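Local coordinates for hypothetical 19.5 KDA protein IN emre-rus intergenic region (Escherichia coli, PDB 1FUX), which is of unknown function but is a periplasmic homodimer of the phosphatidylethanolamine-binding protein family, homologous to a Raf kinase inhibitor protein, at residues 38-52 against 64-78. Residues are numbered along the deposited sequence; the frame is centred on the assembly and turned at random.
Sequences WSGVPEGTKSFAVTV and WHWTVVNIPATVTYL
The W38 indole lies with one face against the backbone of T76 and Y77. CA of T76 makes a CH-pi contact there, 3.7 Å from the centroid of the five-membered ring. CE1 of F48 and CG of L78 meet the edge of the indole in its plane. The F48 ring takes NE1 of W38 over the centre of one face and CG2 of T45 toward the rim of the opposite face. Its edge faces P72 O and A73 O, the latter 3.3 Å from CE1. The W66 ring has V68 CG2 over one face, toward the rim, and, 3.6 Å from its CE3, V52 CG2 at the edge. W38 CG sits between its own backbone N and carbonyl carbon (chi1 51°), which lays the indole along 75-78. W38 N also hydrogen-bonds T76 O at 3.1 Å. Shortening W38 to an alanine is likely to strip the cover from T76 CA and from one face of F48, leaving that ring freer to turn.

Strands 47-54 and 63-72, which carry F48 and W66, pair antiparallel. F48 N reaches a lone pair of I71 O in the carbonyl plane at 2.7 Å. V50 and V68 exchange two backbone hydrogen bonds. The register slips by one between F48 and V50, a beta bulge. V52 O accepts from H65 N at 2.7 Å and weakly from W66 N, at a classic bulge. V50 CG2 meets L78 CD1 at 3.9 Å. On the other side of the sheet, A49 and V69 touch helix 140-148. This is a bulged beta hairpin of a PEBP-family fold, with short strands 36-39 and 77-78 over the face that carries F48 and V50.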
loop_
_atom_site.group_PDB
_atom_site.type_symbol
_atom_site.label_atom_id
_atom_site.label_comp_id
_atom_site.label_asym_id
_atom_site.label_seq_id
_atom_site.Cartn_x
_atom_site.Cartn_y
_atom_site.Cartn_z
ATOM N N TRP A 38 15.546 14.276 15.679
ATOM C CA TRP A 38 15.312 15.430 14.791
ATOM C C TRP A 38 15.491 16.767 15.489
ATOM O O TRP A 38 15.294 16.917 16.707
ATOM C CB TRP A 38 13.925 15.274 14.187
ATOM C CG TRP A 38 12.771 15.014 15.077
ATOM C CD1 TRP A 38 11.914 15.923 15.599
ATOM C CD2 TRP A 38 12.273 13.729 15.525
ATOM N NE1 TRP A 38 10.913 15.334 16.318
ATOM C CE2 TRP A 38 11.128 13.958 16.278
ATOM C CE3 TRP A 38 12.708 12.399 15.326
ATOM C CZ2 TRP A 38 10.356 12.953 16.893
ATOM C CZ3 TRP A 38 11.942 11.396 15.934
ATOM C CH2 TRP A 38 10.787 11.657 16.709
ATOM N N SER A 39 15.722 17.772 14.650
ATOM C CA SER A 39 15.938 19.126 15.160
ATOM C C SER A 39 15.463 20.136 14.128
ATOM O O SER A 39 15.028 19.802 13.012
ATOM C CB SER A 39 17.428 19.337 15.432
ATOM O OG SER A 39 18.088 19.487 14.155
ATOM N N GLY A 40 15.571 21.419 14.485
ATOM C CA GLY A 40 15.052 22.415 13.519
ATOM C C GLY A 40 13.542 22.320 13.560
ATOM O O GLY A 40 12.895 22.719 12.580
ATOM N N VAL A 41 12.884 21.882 14.631
ATOM C CA VAL A 41 11.447 21.774 14.551
ATOM C C VAL A 41 10.832 23.134 14.187
ATOM O O VAL A 41 11.124 24.149 14.788
ATOM C CB VAL A 41 10.634 21.064 15.606
ATOM C CG1 VAL A 41 11.476 20.113 16.442
ATOM C CG2 VAL A 41 9.667 21.887 16.406
ATOM N N PRO A 42 9.913 23.068 13.228
ATOM C CA PRO A 42 9.302 24.282 12.723
ATOM C C PRO A 42 8.233 24.825 13.617
ATOM O O PRO A 42 7.475 24.192 14.380
ATOM C CB PRO A 42 8.796 23.904 11.327
ATOM C CG PRO A 42 8.713 22.432 11.300
ATOM C CD PRO A 42 9.526 21.868 12.435
ATOM N N GLU A 43 8.157 26.166 13.529
ATOM C CA GLU A 43 7.132 26.907 14.269
ATOM C C GLU A 43 5.815 26.363 13.722
ATOM O O GLU A 43 5.714 26.028 12.534
ATOM C CB GLU A 43 7.342 28.424 14.114
ATOM C CG GLU A 43 8.750 28.873 14.513
ATOM C CD GLU A 43 9.012 30.353 14.332
ATOM O OE1 GLU A 43 9.528 30.745 13.263
ATOM O OE2 GLU A 43 8.719 31.154 15.241
ATOM N N GLY A 44 4.850 26.122 14.566
ATOM C CA GLY A 44 3.579 25.531 14.305
ATOM C C GLY A 44 3.488 24.023 14.562
ATOM O O GLY A 44 2.357 23.524 14.629
ATOM N N THR A 45 4.595 23.326 14.801
ATOM C CA THR A 45 4.478 21.854 15.013
ATOM C C THR A 45 3.649 21.398 16.182
ATOM O O THR A 45 3.793 21.829 17.333
ATOM C CB THR A 45 5.888 21.262 15.108
ATOM O OG1 THR A 45 6.723 21.585 13.990
ATOM C CG2 THR A 45 5.816 19.737 15.219
ATOM N N LYS A 46 2.689 20.474 16.047
ATOM C CA LYS A 46 1.833 19.979 17.103
ATOM C C LYS A 46 1.874 18.460 17.319
ATOM O O LYS A 46 1.191 17.881 18.163
ATOM C CB LYS A 46 0.368 20.383 16.872
ATOM C CG LYS A 46 0.261 21.648 16.054
ATOM C CD LYS A 46 -0.934 22.519 16.223
ATOM C CE LYS A 46 -0.620 23.808 16.996
ATOM N NZ LYS A 46 -1.887 24.147 17.743
ATOM N N SER A 47 2.669 17.804 16.510
ATOM C CA SER A 47 2.952 16.388 16.605
ATOM C C SER A 47 3.956 15.992 15.499
ATOM O O SER A 47 4.238 16.730 14.541
ATOM C CB SER A 47 1.776 15.442 16.575
ATOM O OG SER A 47 1.184 15.426 15.282
ATOM N N PHE A 48 4.526 14.803 15.721
ATOM C CA PHE A 48 5.476 14.293 14.730
ATOM C C PHE A 48 5.036 12.903 14.219
ATOM O O PHE A 48 4.173 12.267 14.827
ATOM C CB PHE A 48 6.898 14.138 15.305
ATOM C CG PHE A 48 7.511 15.443 15.774
ATOM C CD1 PHE A 48 7.420 15.796 17.124
ATOM C CD2 PHE A 48 8.151 16.263 14.875
ATOM C CE1 PHE A 48 8.020 17.001 17.527
ATOM C CE2 PHE A 48 8.722 17.477 15.268
ATOM C CZ PHE A 48 8.657 17.820 16.619
ATOM N N ALA A 49 5.601 12.556 13.056
ATOM C CA ALA A 49 5.252 11.204 12.533
ATOM C C ALA A 49 6.507 10.672 11.899
ATOM O O ALA A 49 7.397 11.455 11.505
ATOM C CB ALA A 49 4.073 11.331 11.594
ATOM N N VAL A 50 6.669 9.335 11.823
ATOM C CA VAL A 50 7.833 8.790 11.132
ATOM C C VAL A 50 7.292 7.742 10.115
ATOM O O VAL A 50 6.438 6.970 10.540
ATOM C CB VAL A 50 8.860 8.109 12.057
ATOM C CG1 VAL A 50 9.965 7.371 11.292
ATOM C CG2 VAL A 50 9.529 9.238 12.870
ATOM N N THR A 51 7.794 7.750 8.891
ATOM C CA THR A 51 7.358 6.723 7.939
ATOM C C THR A 51 8.609 6.122 7.345
ATOM O O THR A 51 9.666 6.750 7.223
ATOM C CB THR A 51 6.449 7.218 6.777
ATOM O OG1 THR A 51 7.063 8.302 6.070
ATOM C CG2 THR A 51 5.066 7.629 7.293
ATOM N N VAL A 52 8.514 4.851 6.840
ATOM C CA VAL A 52 9.627 4.180 6.215
ATOM C C VAL A 52 9.006 3.540 4.955
ATOM O O VAL A 52 8.036 2.765 5.069
ATOM C CB VAL A 52 10.313 3.094 7.054
ATOM C CG1 VAL A 52 11.440 2.439 6.271
ATOM C CG2 VAL A 52 10.784 3.718 8.387
ATOM N N TRP A 64 5.321 -0.091 2.314
ATOM C CA TRP A 64 5.348 0.673 3.584
ATOM C C TRP A 64 5.992 -0.194 4.649
ATOM O O TRP A 64 5.486 -1.247 4.998
ATOM C CB TRP A 64 3.922 1.018 4.017
ATOM C CG TRP A 64 3.272 2.054 3.146
ATOM C CD1 TRP A 64 2.308 1.895 2.184
ATOM C CD2 TRP A 64 3.552 3.467 3.196
ATOM N NE1 TRP A 64 2.005 3.118 1.636
ATOM C CE2 TRP A 64 2.733 4.100 2.246
ATOM C CE3 TRP A 64 4.437 4.254 3.951
ATOM C CZ2 TRP A 64 2.764 5.474 2.006
ATOM C CZ3 TRP A 64 4.435 5.627 3.735
ATOM C CH2 TRP A 64 3.616 6.246 2.785
ATOM N N HIS A 65 7.149 0.171 5.192
ATOM C CA HIS A 65 7.837 -0.622 6.208
ATOM C C HIS A 65 7.469 -0.196 7.618
ATOM O O HIS A 65 7.598 -0.995 8.567
ATOM C CB HIS A 65 9.363 -0.392 5.995
ATOM C CG HIS A 65 9.865 -1.239 4.849
ATOM N ND1 HIS A 65 10.388 -2.505 4.991
ATOM C CD2 HIS A 65 9.932 -0.946 3.524
ATOM C CE1 HIS A 65 10.737 -2.978 3.791
ATOM N NE2 HIS A 65 10.445 -2.031 2.863
ATOM N N TRP A 66 7.053 1.054 7.804
ATOM C CA TRP A 66 6.676 1.474 9.171
ATOM C C TRP A 66 5.872 2.750 9.133
ATOM O O TRP A 66 6.212 3.622 8.308
ATOM C CB TRP A 66 8.008 1.839 9.887
ATOM C CG TRP A 66 7.881 2.014 11.380
ATOM C CD1 TRP A 66 6.925 1.505 12.223
ATOM C CD2 TRP A 66 8.872 2.653 12.217
ATOM N NE1 TRP A 66 7.265 1.820 13.530
ATOM C CE2 TRP A 66 8.440 2.531 13.536
ATOM C CE3 TRP A 66 10.057 3.341 11.942
ATOM C CZ2 TRP A 66 9.124 3.093 14.644
ATOM C CZ3 TRP A 66 10.779 3.880 13.036
ATOM C CH2 TRP A 66 10.312 3.742 14.376
ATOM N N THR A 67 4.909 2.966 10.002
ATOM C CA THR A 67 4.271 4.273 10.118
ATOM C C THR A 67 4.086 4.462 11.640
ATOM O O THR A 67 3.506 3.578 12.275
ATOM C CB THR A 67 2.889 4.459 9.435
ATOM O OG1 THR A 67 1.951 3.542 9.993
ATOM C CG2 THR A 67 2.960 4.206 7.931
ATOM N N VAL A 68 4.461 5.631 12.138
ATOM C CA VAL A 68 4.231 5.936 13.546
ATOM C C VAL A 68 3.711 7.401 13.572
ATOM O O VAL A 68 4.376 8.200 12.928
ATOM C CB VAL A 68 5.483 6.141 14.431
ATOM C CG1 VAL A 68 5.064 6.247 15.912
ATOM C CG2 VAL A 68 6.509 5.094 14.221
ATOM N N VAL A 69 2.594 7.624 14.236
ATOM C CA VAL A 69 2.103 9.007 14.207
ATOM C C VAL A 69 1.751 9.377 15.642
ATOM O O VAL A 69 1.822 8.543 16.560
ATOM C CB VAL A 69 0.895 9.224 13.295
ATOM C CG1 VAL A 69 1.140 8.779 11.838
ATOM C CG2 VAL A 69 -0.324 8.466 13.783
ATOM N N ASN A 70 1.332 10.652 15.781
ATOM C CA ASN A 70 0.896 11.148 17.093
ATOM C C ASN A 70 2.053 11.131 18.088
ATOM O O ASN A 70 1.860 11.001 19.312
ATOM C CB ASN A 70 -0.358 10.454 17.586
ATOM C CG ASN A 70 -1.609 10.580 16.710
ATOM O OD1 ASN A 70 -1.643 11.426 15.836
ATOM N ND2 ASN A 70 -2.632 9.769 16.919
ATOM N N ILE A 71 3.248 11.376 17.578
ATOM C CA ILE A 71 4.394 11.578 18.450
ATOM C C ILE A 71 4.175 12.992 19.027
ATOM O O ILE A 71 4.054 13.970 18.284
ATOM C CB ILE A 71 5.718 11.406 17.760
ATOM C CG1 ILE A 71 5.872 9.963 17.196
ATOM C CG2 ILE A 71 6.830 11.680 18.768
ATOM C CD1 ILE A 71 6.966 9.907 16.140
ATOM N N PRO A 72 4.083 13.083 20.347
ATOM C CA PRO A 72 3.880 14.387 20.982
ATOM C C PRO A 72 4.912 15.383 20.523
ATOM O O PRO A 72 6.106 15.168 20.311
ATOM C CB PRO A 72 3.960 14.119 22.484
ATOM C CG PRO A 72 3.767 12.664 22.637
ATOM C CD PRO A 72 4.149 11.992 21.325
ATOM N N ALA A 73 4.483 16.659 20.401
ATOM C CA ALA A 73 5.345 17.747 19.961
ATOM C C ALA A 73 6.532 17.957 20.894
ATOM O O ALA A 73 7.489 18.540 20.430
ATOM C CB ALA A 73 4.617 19.094 19.868
ATOM N N THR A 74 6.484 17.467 22.125
ATOM C CA THR A 74 7.629 17.570 23.018
ATOM C C THR A 74 8.710 16.512 22.831
ATOM O O THR A 74 9.752 16.626 23.514
ATOM C CB THR A 74 7.224 17.433 24.498
ATOM O OG1 THR A 74 6.155 16.515 24.676
ATOM C CG2 THR A 74 6.785 18.799 25.038
ATOM N N VAL A 75 8.500 15.490 21.993
ATOM C CA VAL A 75 9.589 14.521 21.828
ATOM C C VAL A 75 10.369 14.756 20.554
ATOM O O VAL A 75 9.825 15.016 19.462
ATOM C CB VAL A 75 9.176 13.102 22.180
ATOM C CG1 VAL A 75 7.848 12.904 22.943
ATOM C CG2 VAL A 75 9.329 12.081 21.079
ATOM N N THR A 76 11.691 14.628 20.568
ATOM C CA THR A 76 12.555 14.845 19.414
ATOM C C THR A 76 13.427 13.618 19.150
ATOM O O THR A 76 14.424 13.645 18.452
ATOM C CB THR A 76 13.438 16.114 19.428
ATOM O OG1 THR A 76 14.181 16.165 20.662
ATOM C CG2 THR A 76 12.618 17.378 19.286
ATOM N N TYR A 77 12.905 12.447 19.610
ATOM C CA TYR A 77 13.743 11.273 19.475
ATOM C C TYR A 77 12.948 9.965 19.514
ATOM O O TYR A 77 12.107 9.942 20.359
ATOM C CB TYR A 77 14.515 11.210 20.822
ATOM C CG TYR A 77 15.436 10.029 20.987
ATOM C CD1 TYR A 77 16.440 9.826 20.049
ATOM C CD2 TYR A 77 15.329 9.127 22.054
ATOM C CE1 TYR A 77 17.332 8.787 20.109
ATOM C CE2 TYR A 77 16.229 8.076 22.153
ATOM C CZ TYR A 77 17.203 7.915 21.193
ATOM O OH TYR A 77 18.128 6.902 21.270
ATOM N N LEU A 78 13.347 9.033 18.719
ATOM C CA LEU A 78 12.856 7.670 18.762
ATOM C C LEU A 78 14.080 6.812 19.064
ATOM O O LEU A 78 15.034 6.713 18.299
ATOM C CB LEU A 78 12.237 7.207 17.433
ATOM C CG LEU A 78 10.833 7.765 17.182
ATOM C CD1 LEU A 78 10.214 7.024 15.972
ATOM C CD2 LEU A 78 9.919 7.663 18.363
HETATM O O HOH W 1 1.857 17.003 21.116
HETATM O O HOH W 2 0.491 12.955 14.359
#